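Local coordinates for protein SAM dependent methyltransferase (Agrobacterium tumefaciens, PDB 2IGT) that binds S-adenosylmethionine and probably transfers its methyl group to a substrate, at residues Arg63-Glu68 and Arg80-Ala85; Glu57-Tyr62 and Trp112-Leu117; Ala151-Lys156 and Ser263-Gly268. One frame throughout, in Å; residues are numbered along the deposited sequence.

Contact 1. Residues Arg63-Glu68 and Arg80-Ala85; sequences RVVRPE and RVWQNA. With FMT (formic acid), chain I.
Arg66 NH1 serves two acceptors, the main-chain O of Arg129 and O2 of a bound formic acid molecule 3.2 Å away, the latter with an N-H...O angle of 152°. The formic acid, probably from the crystallisation liquor, sits at the guanidinium edge and is also held by Tyr163 OH and the backbone N atoms of Val131 and Gly132. Arg66 leaves strand 62-67 on the side turned from helix 79-83, and the packing against the helix falls to Arg63 and Val65.

Val65 forms the apolar centre. Its CG2 lies 3.8 Å from Ala85 CB and 3.9 Å from Trp82 CE3. With CG1 anti to the backbone N (chi1 174°), that second methyl also faces the indole, 4.1 Å from Trp82 CZ3, and the two side chains meet at about a right angle. Trp82 leaves its backbone away from the strand, yet its six-membered ring reaches back to Val65, meeting the methyls obliquely, and a hydrogen bond from NE1 to Asp49 OD2 helps fix the indole. Beside this core the bent chain of Arg63 brings NH1 to 3.4 Å from Val81 CG1, while NE is bonded to Gln58 OE1. Ala85 CB rests 3.7 Å from Arg63 O, where the chain leaves the helix. The arrangement is that of a beta-alpha-beta crossover, in which helix 79-83 packs on strand 62-67 and leads into its parallel neighbour, strand 87-91.

Contact 2. Residues Glu57-Tyr62 and Trp112-Leu117; sequences EQYGDY and WPLSLL
Trp112, on strand 111-116, packs against the tip of the beta hairpin formed by strands 54-59 and 62-67. A type II' turn from Tyr59 to Tyr62 closes the hairpin, with Gly60 at the position of positive phi, and backbone bonds join Tyr59 and Tyr62 in both directions. Gln58 NE2 reaches back to Gly60 O over 3.0 Å, adding a side-chain tie to the turn.

The direct polar link is Trp112 NE1 to Tyr59 O, 3.0 Å long and bent to 144° at the hydrogen. The indole nitrogen stands above the carbonyl plane, 53° out of it, and Tyr62 N reaches the same oxygen from the opposite face, so this carbonyl is gripped twice.

Among the aromatic contacts, Tyr62 CD2 sits 3.3 Å above the Trp112 plane, over the centre of the indole. The Tyr62 ring and the five-membered ring of Trp112 are inclined at 47°, an oblique pairing, and CE2 follows over CG and CD2 of the indole. Phe125 stacks with the same tryptophan.

The apolar packing is completed by Tyr59 CB, 3.8 Å from Trp112 CZ2, and by Leu114. The leucine takes its CG anti to the carbonyl carbon, and Leu114 CD2 comes up to the turn backbone, 3.3 Å from Gly60 N. A water bridges the two segments, accepting from Asp61 N and donating to Pro113 O, 2.9 Å from each atom.

Contact 3. Residues Ala151-Lys156 and Ser263-Gly268; sequences ADRPLK and SPKALG
Arg153 slides its guanidinium between two aliphatic chains. Lys265 CD lies 4.0 Å above one face and Leu155 CD2 3.6 Å above the opposite one, both displaced toward the rim. The arginine starts with CG between its backbone N and carbonyl carbon (chi1 64°) and then runs extended from CG to NE, which carries the guanidinium across to the other loop.

There NH1 gives a hydrogen bond of 3.1 Å to Lys265 O. The N-H...O angle is 143°, and the donor stands above the carbonyl plane, 55° out of it. A water at the guanidinium edge closes a second route to the same carbonyl: it accepts from Arg153 NH2 and donates to Lys265 O, 3.2 Å from that oxygen. Lys265 CB touches NH1 as well, while its amine leads off, leaving NZ 6.0 Å from Arg153 NH2.

Next to the arginine the contact is apolar. Leu155 and Leu267 cross at about a right angle, and their CD1 atoms are pressed to 3.4 Å, tighter than an ordinary carbon-carbon contact. Ala151 CB lies loosely near Leu267 CD1, and Ile228 packs against both leucines.

The two loops lead into strands 156-160 and 268-273, which flank strand 228-231 in the central sheet of the methyltransferase fold, and the type I turn from Ser263 to Ala266 shapes the second loop. Asp227, just before that middle strand, is the shared polar partner: OD1 makes a salt bridge with Arg153 NH1 and accepts from Ser263 OG, and OD2 accepts from Lys156 N. Such a network would probably balance the arginine's charge against the carboxylate, and the salt bridge, the carbonyl, the water and the two aliphatic chains together probably restrict how the guanidinium can turn.

Overall arrangement
From the N terminus, the chain first enters contact 2 through 57-62, passes straight into 63-68, and closes contact 1 with 80-85; it returns at 112-117 to close contact 2. Contact 1 is thus nested within the long loop of contact 2. The two share neighbouring strands of the five-stranded sheet and touch directly, Arg66 NE forming a salt bridge of 2.8 Å with Glu57 OE1. Contact 2 ties that sheet to the antiparallel hairpin of strands 111-116 and 119-124. Contact 3, in series, opens at 151-156 and closes at 263-268, joining the loops before strands 156-160 and 268-273 of the large mixed sheet. Its centre lies about 43 Å from that of contact 1, on the opposite side of the chain's centre.

Contact 1. Residues Arg63-Glu68 and Arg80-Ala85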
loop_
_atom_site.group_PDB
_atom_site.type_symbol
_atom_site.label_atom_id
_atom_site.label_comp_id
_atom_site.label_asym_id
_atom_site.label_seq_id
_atom_site.Cartn_x
_atom_site.Cartn_y
_atom_site.Cartn_z
ATOM N N ARG A 63 -23.265 -17.405 -16.128
ATOM C CA ARG A 63 -24.347 -16.669 -15.486
ATOM C C ARG A 63 -23.762 -16.191 -14.166
ATOM O O ARG A 63 -23.198 -16.996 -13.428
ATOM C CB ARG A 63 -25.529 -17.605 -15.274
ATOM C CG ARG A 63 -26.805 -16.938 -14.824
ATOM C CD ARG A 63 -28.024 -17.704 -15.345
ATOM N NE ARG A 63 -28.215 -17.588 -16.801
ATOM C CZ ARG A 63 -29.280 -18.068 -17.460
ATOM N NH1 ARG A 63 -30.241 -18.702 -16.790
ATOM N NH2 ARG A 63 -29.385 -17.919 -18.785
ATOM N N VAL A 64 -23.883 -14.888 -13.894
ATOM C CA VAL A 64 -23.174 -14.188 -12.830
ATOM C C VAL A 64 -24.169 -13.430 -11.947
ATOM O O VAL A 64 -25.086 -12.782 -12.460
ATOM C CB VAL A 64 -22.147 -13.195 -13.490
ATOM C CG1 VAL A 64 -21.534 -12.180 -12.508
ATOM C CG2 VAL A 64 -21.053 -13.990 -14.228
ATOM N N VAL A 65 -23.996 -13.523 -10.630
ATOM C CA VAL A 65 -24.749 -12.690 -9.684
ATOM C C VAL A 65 -23.813 -11.655 -9.055
ATOM O O VAL A 65 -22.711 -11.989 -8.562
ATOM C CB VAL A 65 -25.412 -13.550 -8.572
ATOM C CG1 VAL A 65 -26.087 -12.659 -7.490
ATOM C CG2 VAL A 65 -26.421 -14.525 -9.189
ATOM N N ARG A 66 -24.244 -10.400 -9.076
ATOM C CA ARG A 66 -23.481 -9.333 -8.452
ATOM C C ARG A 66 -24.404 -8.426 -7.664
ATOM O O ARG A 66 -25.600 -8.304 -7.998
ATOM C CB ARG A 66 -22.723 -8.508 -9.515
ATOM C CG ARG A 66 -21.757 -9.350 -10.349
ATOM C CD ARG A 66 -20.828 -8.451 -11.176
ATOM N NE ARG A 66 -21.545 -7.764 -12.245
ATOM C CZ ARG A 66 -21.041 -6.739 -12.924
ATOM N NH1 ARG A 66 -19.823 -6.273 -12.628
ATOM N NH2 ARG A 66 -21.765 -6.150 -13.866
ATOM N N PRO A 67 -23.851 -7.765 -6.636
ATOM C CA PRO A 67 -24.623 -6.748 -5.918
ATOM C C PRO A 67 -24.967 -5.558 -6.831
ATOM O O PRO A 67 -24.200 -5.201 -7.738
ATOM C CB PRO A 67 -23.698 -6.341 -4.764
ATOM C CG PRO A 67 -22.348 -6.752 -5.171
ATOM C CD PRO A 67 -22.474 -7.892 -6.120
ATOM N N GLU A 68 -26.148 -4.990 -6.617
ATOM C CA GLU A 68 -26.592 -3.800 -7.339
ATOM C C GLU A 68 -27.540 -3.096 -6.381
ATOM O O GLU A 68 -28.728 -3.385 -6.357
ATOM C CB GLU A 68 -27.310 -4.171 -8.641
ATOM C CG GLU A 68 -27.793 -2.953 -9.460
ATOM C CD GLU A 68 -26.663 -1.995 -9.799
ATOM O OE1 GLU A 68 -25.701 -2.420 -10.480
ATOM O OE2 GLU A 68 -26.726 -0.823 -9.367
ATOM N N ARG A 80 -34.736 -20.842 -8.687
ATOM C CA ARG A 80 -33.906 -21.850 -9.355
ATOM C C ARG A 80 -32.895 -21.247 -10.328
ATOM O O ARG A 80 -31.733 -21.655 -10.341
ATOM C CB ARG A 80 -34.756 -22.904 -10.083
ATOM C CG ARG A 80 -35.717 -22.345 -11.129
ATOM C CD ARG A 80 -36.025 -23.358 -12.219
ATOM N NE ARG A 80 -37.451 -23.368 -12.497
ATOM C CZ ARG A 80 -38.035 -22.945 -13.610
ATOM N NH1 ARG A 80 -37.341 -22.476 -14.640
ATOM N NH2 ARG A 80 -39.349 -23.019 -13.685
ATOM N N VAL A 81 -33.341 -20.284 -11.141
ATOM C CA VAL A 81 -32.516 -19.725 -12.202
ATOM C C VAL A 81 -31.340 -18.944 -11.542
ATOM O O VAL A 81 -30.202 -19.068 -11.979
ATOM C CB VAL A 81 -33.336 -18.816 -13.178
ATOM C CG1 VAL A 81 -32.422 -18.118 -14.219
ATOM C CG2 VAL A 81 -34.476 -19.631 -13.870
ATOM N N TRP A 82 -31.623 -18.161 -10.508
ATOM C CA TRP A 82 -30.557 -17.457 -9.762
ATOM C C TRP A 82 -29.588 -18.451 -9.079
ATOM O O TRP A 82 -28.364 -18.233 -9.059
ATOM C CB TRP A 82 -31.151 -16.564 -8.681
ATOM C CG TRP A 82 -31.843 -15.319 -9.166
ATOM C CD1 TRP A 82 -33.081 -15.223 -9.769
ATOM C CD2 TRP A 82 -31.342 -13.991 -9.055
ATOM N NE1 TRP A 82 -33.364 -13.894 -10.045
ATOM C CE2 TRP A 82 -32.318 -13.120 -9.613
ATOM C CE3 TRP A 82 -30.158 -13.444 -8.529
ATOM C CZ2 TRP A 82 -32.151 -11.731 -9.645
ATOM C CZ3 TRP A 82 -29.985 -12.051 -8.576
ATOM C CH2 TRP A 82 -30.976 -11.213 -9.139
ATOM N N GLN A 83 -30.139 -19.538 -8.550
ATOM C CA GLN A 83 -29.354 -20.544 -7.823
ATOM C C GLN A 83 -28.521 -21.451 -8.749
ATOM O O GLN A 83 -27.734 -22.268 -8.278
ATOM C CB GLN A 83 -30.278 -21.366 -6.902
ATOM C CG GLN A 83 -31.097 -20.503 -5.934
ATOM C CD GLN A 83 -32.157 -21.281 -5.140
ATOM O OE1 GLN A 83 -32.453 -20.936 -3.994
ATOM N NE2 GLN A 83 -32.730 -22.321 -5.746
ATOM N N ASN A 84 -28.705 -21.301 -10.056
ATOM C CA ASN A 84 -27.910 -21.987 -11.076
ATOM C C ASN A 84 -26.745 -21.126 -11.615
ATOM O O ASN A 84 -26.113 -21.476 -12.611
ATOM C CB ASN A 84 -28.841 -22.418 -12.233
ATOM C CG ASN A 84 -28.196 -23.443 -13.201
ATOM O OD1 ASN A 84 -27.609 -24.440 -12.779
ATOM N ND2 ASN A 84 -28.301 -23.174 -14.502
ATOM N N ALA A 85 -26.462 -20.003 -10.960
ATOM C CA ALA A 85 -25.356 -19.108 -11.377
ATOM C C ALA A 85 -23.995 -19.820 -11.351
ATOM O O ALA A 85 -23.747 -20.657 -10.477
ATOM C CB ALA A 85 -25.313 -17.900 -10.468
HETATM C C FMT I . -17.095 -3.936 -15.147
HETATM O O1 FMT I . -15.949 -4.310 -15.405
HETATM O O2 FMT I . -17.959 -4.616 -14.592
#

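Contact 2. Residues Glu57-Tyr62 and Trp112-Leu117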
loop_
_atom_site.group_PDB
_atom_site.type_symbol
_atom_site.label_atom_id
_atom_site.label_comp_id
_atom_site.label_asym_id
_atom_site.label_seq_id
_atom_site.Cartn_x
_atom_site.Cartn_y
_atom_site.Cartn_z
ATOM N N GLU A 57 -26.835 -11.717 -14.397
ATOM C CA GLU A 57 -26.401 -11.314 -15.744
ATOM C C GLU A 57 -25.818 -12.509 -16.477
ATOM O O GLU A 57 -25.264 -13.402 -15.842
ATOM C CB GLU A 57 -25.319 -10.232 -15.670
ATOM C CG GLU A 57 -25.738 -8.960 -14.966
ATOM C CD GLU A 57 -24.548 -8.172 -14.516
ATOM O OE1 GLU A 57 -23.914 -8.557 -13.495
ATOM O OE2 GLU A 57 -24.240 -7.183 -15.195
ATOM N N GLN A 58 -25.940 -12.530 -17.806
ATOM C CA GLN A 58 -25.241 -13.530 -18.616
ATOM C C GLN A 58 -24.092 -12.828 -19.347
ATOM O O GLN A 58 -24.324 -11.829 -20.011
ATOM C CB GLN A 58 -26.217 -14.188 -19.617
ATOM C CG GLN A 58 -25.698 -15.449 -20.345
ATOM C CD GLN A 58 -25.667 -16.697 -19.455
ATOM O OE1 GLN A 58 -26.410 -16.805 -18.470
ATOM N NE2 GLN A 58 -24.804 -17.651 -19.807
ATOM N N TYR A 59 -22.860 -13.306 -19.142
ATOM C CA TYR A 59 -21.665 -12.848 -19.863
ATOM C C TYR A 59 -21.125 -14.062 -20.603
ATOM O O TYR A 59 -20.467 -14.913 -19.991
ATOM C CB TYR A 59 -20.592 -12.313 -18.901
ATOM C CG TYR A 59 -20.936 -10.955 -18.327
ATOM C CD1 TYR A 59 -20.582 -9.794 -19.014
ATOM C CD2 TYR A 59 -21.645 -10.833 -17.125
ATOM C CE1 TYR A 59 -20.900 -8.528 -18.512
ATOM C CE2 TYR A 59 -21.981 -9.561 -16.613
ATOM C CZ TYR A 59 -21.602 -8.424 -17.323
ATOM O OH TYR A 59 -21.940 -7.178 -16.889
ATOM N N GLY A 60 -21.419 -14.162 -21.900
ATOM C CA GLY A 60 -21.027 -15.346 -22.670
ATOM C C GLY A 60 -21.577 -16.626 -22.064
ATOM O O GLY A 60 -22.786 -16.753 -21.849
ATOM N N ASP A 61 -20.694 -17.578 -21.771
ATOM C CA ASP A 61 -21.123 -18.835 -21.169
ATOM C C ASP A 61 -21.381 -18.823 -19.659
ATOM O O ASP A 61 -21.883 -19.798 -19.136
ATOM C CB ASP A 61 -20.148 -19.950 -21.512
ATOM C CG ASP A 61 -20.225 -20.351 -22.973
ATOM O OD1 ASP A 61 -21.349 -20.377 -23.547
ATOM O OD2 ASP A 61 -19.147 -20.645 -23.529
ATOM N N TYR A 62 -21.065 -17.737 -18.957
ATOM C CA TYR A 62 -21.294 -17.697 -17.511
ATOM C C TYR A 62 -22.531 -16.885 -17.096
ATOM O O TYR A 62 -22.772 -15.791 -17.604
ATOM C CB TYR A 62 -20.082 -17.098 -16.775
ATOM C CG TYR A 62 -18.803 -17.894 -16.824
ATOM C CD1 TYR A 62 -18.816 -19.290 -17.009
ATOM C CD2 TYR A 62 -17.575 -17.259 -16.627
ATOM C CE1 TYR A 62 -17.629 -20.022 -17.046
ATOM C CE2 TYR A 62 -16.380 -17.989 -16.635
ATOM C CZ TYR A 62 -16.414 -19.351 -16.847
ATOM O OH TYR A 62 -15.233 -20.045 -16.859
ATOM N N TRP A 112 -12.502 -15.576 -19.218
ATOM C CA TRP A 112 -13.322 -16.293 -20.176
ATOM C C TRP A 112 -13.590 -15.416 -21.393
ATOM O O TRP A 112 -13.690 -14.197 -21.260
ATOM C CB TRP A 112 -14.620 -16.803 -19.528
ATOM C CG TRP A 112 -15.704 -15.786 -19.167
ATOM C CD1 TRP A 112 -16.884 -15.590 -19.833
ATOM C CD2 TRP A 112 -15.727 -14.893 -18.034
ATOM N NE1 TRP A 112 -17.640 -14.625 -19.187
ATOM C CE2 TRP A 112 -16.954 -14.179 -18.087
ATOM C CE3 TRP A 112 -14.851 -14.650 -16.971
ATOM C CZ2 TRP A 112 -17.313 -13.225 -17.127
ATOM C CZ3 TRP A 112 -15.201 -13.679 -16.011
ATOM C CH2 TRP A 112 -16.426 -12.987 -16.098
ATOM N N PRO A 113 -13.687 -16.028 -22.584
ATOM C CA PRO A 113 -13.797 -15.220 -23.806
ATOM C C PRO A 113 -15.190 -14.617 -24.024
ATOM O O PRO A 113 -16.226 -15.274 -23.794
ATOM C CB PRO A 113 -13.425 -16.209 -24.919
ATOM C CG PRO A 113 -13.857 -17.565 -24.369
ATOM C CD PRO A 113 -13.715 -17.484 -22.860
ATOM N N LEU A 114 -15.199 -13.355 -24.438
ATOM C CA LEU A 114 -16.423 -12.621 -24.740
ATOM C C LEU A 114 -16.262 -11.872 -26.053
ATOM O O LEU A 114 -15.127 -11.673 -26.521
ATOM C CB LEU A 114 -16.712 -11.588 -23.638
ATOM C CG LEU A 114 -17.104 -12.139 -22.267
ATOM C CD1 LEU A 114 -17.268 -11.040 -21.245
ATOM C CD2 LEU A 114 -18.386 -12.965 -22.377
ATOM N N SER A 115 -17.375 -11.474 -26.668
ATOM C CA SER A 115 -17.310 -10.560 -27.809
ATOM C C SER A 115 -18.535 -9.661 -27.888
ATOM O O SER A 115 -19.652 -10.098 -27.662
ATOM C CB SER A 115 -17.060 -11.295 -29.138
ATOM O OG SER A 115 -18.245 -11.843 -29.677
ATOM N N LEU A 116 -18.299 -8.391 -28.187
ATOM C CA LEU A 116 -19.366 -7.398 -28.296
ATOM C C LEU A 116 -18.997 -6.526 -29.469
ATOM O O LEU A 116 -17.828 -6.159 -29.639
ATOM C CB LEU A 116 -19.510 -6.543 -27.025
ATOM C CG LEU A 116 -20.088 -7.185 -25.751
ATOM C CD1 LEU A 116 -20.039 -6.191 -24.571
ATOM C CD2 LEU A 116 -21.535 -7.757 -25.970
ATOM N N LEU A 117 -19.990 -6.227 -30.300
ATOM C CA LEU A 117 -19.782 -5.358 -31.442
ATOM C C LEU A 117 -18.587 -5.801 -32.290
ATOM O O LEU A 117 -17.846 -4.981 -32.793
ATOM C CB LEU A 117 -19.600 -3.898 -30.959
ATOM C CG LEU A 117 -20.119 -2.831 -31.915
ATOM C CD1 LEU A 117 -21.619 -3.057 -32.201
ATOM C CD2 LEU A 117 -19.839 -1.436 -31.326
HETATM O O HOH W 1 -17.929 -17.314 -22.629
#

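Contact 3. Residues Ala151-Lys156 and Ser263-Gly268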
loop_
_atom_site.group_PDB
_atom_site.type_symbol
_atom_site.label_atom_id
_atom_site.label_comp_id
_atom_site.label_asym_id
_atom_site.label_seq_id
_atom_site.Cartn_x
_atom_site.Cartn_y
_atom_site.Cartn_z
ATOM N N ALA A 151 -16.442 8.243 -41.606
ATOM C CA ALA A 151 -15.531 9.365 -41.868
ATOM C C ALA A 151 -14.754 9.131 -43.168
ATOM O O ALA A 151 -14.513 7.984 -43.552
ATOM C CB ALA A 151 -14.572 9.560 -40.697
ATOM N N ASP A 152 -14.375 10.214 -43.843
ATOM C CA ASP A 152 -13.650 10.114 -45.112
ATOM C C ASP A 152 -12.123 10.121 -44.951
ATOM O O ASP A 152 -11.377 10.146 -45.940
ATOM C CB ASP A 152 -14.111 11.214 -46.091
ATOM C CG ASP A 152 -13.899 12.635 -45.555
ATOM O OD1 ASP A 152 -13.003 12.883 -44.711
ATOM O OD2 ASP A 152 -14.646 13.519 -46.013
ATOM N N ARG A 153 -11.665 10.108 -43.703
ATOM C CA ARG A 153 -10.227 10.076 -43.382
ATOM C C ARG A 153 -10.135 9.247 -42.101
ATOM O O ARG A 153 -11.136 9.127 -41.373
ATOM C CB ARG A 153 -9.701 11.505 -43.135
ATOM C CG ARG A 153 -10.357 12.180 -41.899
ATOM C CD ARG A 153 -9.938 13.665 -41.682
ATOM N NE ARG A 153 -10.347 14.059 -40.319
ATOM C CZ ARG A 153 -11.563 14.509 -39.987
ATOM N NH1 ARG A 153 -11.848 14.804 -38.718
ATOM N NH2 ARG A 153 -12.509 14.660 -40.921
ATOM N N PRO A 154 -8.959 8.668 -41.815
ATOM C CA PRO A 154 -8.782 7.923 -40.554
ATOM C C PRO A 154 -8.830 8.882 -39.370
ATOM O O PRO A 154 -8.047 9.833 -39.319
ATOM C CB PRO A 154 -7.358 7.348 -40.672
ATOM C CG PRO A 154 -6.997 7.466 -42.103
ATOM C CD PRO A 154 -7.733 8.655 -42.641
ATOM N N LEU A 155 -9.741 8.655 -38.441
ATOM C CA LEU A 155 -9.881 9.544 -37.291
ATOM C C LEU A 155 -8.855 9.278 -36.202
ATOM O O LEU A 155 -8.531 8.119 -35.916
ATOM C CB LEU A 155 -11.276 9.402 -36.692
ATOM C CG LEU A 155 -12.419 9.798 -37.632
ATOM C CD1 LEU A 155 -13.699 9.882 -36.790
ATOM C CD2 LEU A 155 -12.095 11.138 -38.343
ATOM N N LYS A 156 -8.372 10.352 -35.579
ATOM C CA LYS A 156 -7.573 10.241 -34.353
ATOM C C LYS A 156 -8.522 10.203 -33.163
ATOM O O LYS A 156 -9.268 11.168 -32.944
ATOM C CB LYS A 156 -6.634 11.431 -34.224
ATOM C CG LYS A 156 -5.540 11.478 -35.279
ATOM C CD LYS A 156 -4.685 12.762 -35.147
ATOM C CE LYS A 156 -5.374 13.976 -35.797
ATOM N NZ LYS A 156 -4.567 15.236 -35.588
ATOM N N SER A 263 -9.551 18.576 -32.783
ATOM C CA SER A 263 -9.256 19.059 -34.122
ATOM C C SER A 263 -10.330 20.043 -34.630
ATOM O O SER A 263 -11.457 20.025 -34.153
ATOM C CB SER A 263 -9.100 17.877 -35.095
ATOM O OG SER A 263 -10.362 17.241 -35.321
ATOM N N PRO A 264 -9.984 20.897 -35.610
ATOM C CA PRO A 264 -10.986 21.759 -36.268
ATOM C C PRO A 264 -12.153 20.969 -36.846
ATOM O O PRO A 264 -13.274 21.472 -36.848
ATOM C CB PRO A 264 -10.186 22.437 -37.399
ATOM C CG PRO A 264 -8.828 22.499 -36.844
ATOM C CD PRO A 264 -8.636 21.166 -36.128
ATOM N N LYS A 265 -11.891 19.754 -37.339
ATOM C CA LYS A 265 -12.948 18.900 -37.918
ATOM C C LYS A 265 -13.399 17.815 -36.939
ATOM O O LYS A 265 -13.824 16.738 -37.367
ATOM C CB LYS A 265 -12.473 18.253 -39.235
ATOM C CG LYS A 265 -12.115 19.237 -40.323
ATOM C CD LYS A 265 -11.540 18.516 -41.554
ATOM C CE LYS A 265 -11.066 19.488 -42.611
ATOM N NZ LYS A 265 -12.185 20.135 -43.393
ATOM N N ALA A 266 -13.309 18.092 -35.629
ATOM C CA ALA A 266 -13.685 17.111 -34.611
ATOM C C ALA A 266 -15.132 16.618 -34.757
ATOM O O ALA A 266 -16.036 17.391 -35.114
ATOM C CB ALA A 266 -13.441 17.646 -33.186
ATOM N N LEU A 267 -15.324 15.332 -34.469
ATOM C CA LEU A 267 -16.636 14.705 -34.522
ATOM C C LEU A 267 -17.307 14.534 -33.172
ATOM O O LEU A 267 -18.516 14.311 -33.093
ATOM C CB LEU A 267 -16.560 13.360 -35.250
ATOM C CG LEU A 267 -16.386 13.623 -36.759
ATOM C CD1 LEU A 267 -15.925 12.388 -37.480
ATOM C CD2 LEU A 267 -17.690 14.164 -37.362
ATOM N N GLY A 268 -16.543 14.598 -32.090
ATOM C CA GLY A 268 -17.207 14.489 -30.820
ATOM C C GLY A 268 -16.337 14.475 -29.580
ATOM O O GLY A 268 -15.174 14.101 -29.628
HETATM O O HOH W 2 -15.302 15.748 -40.040
#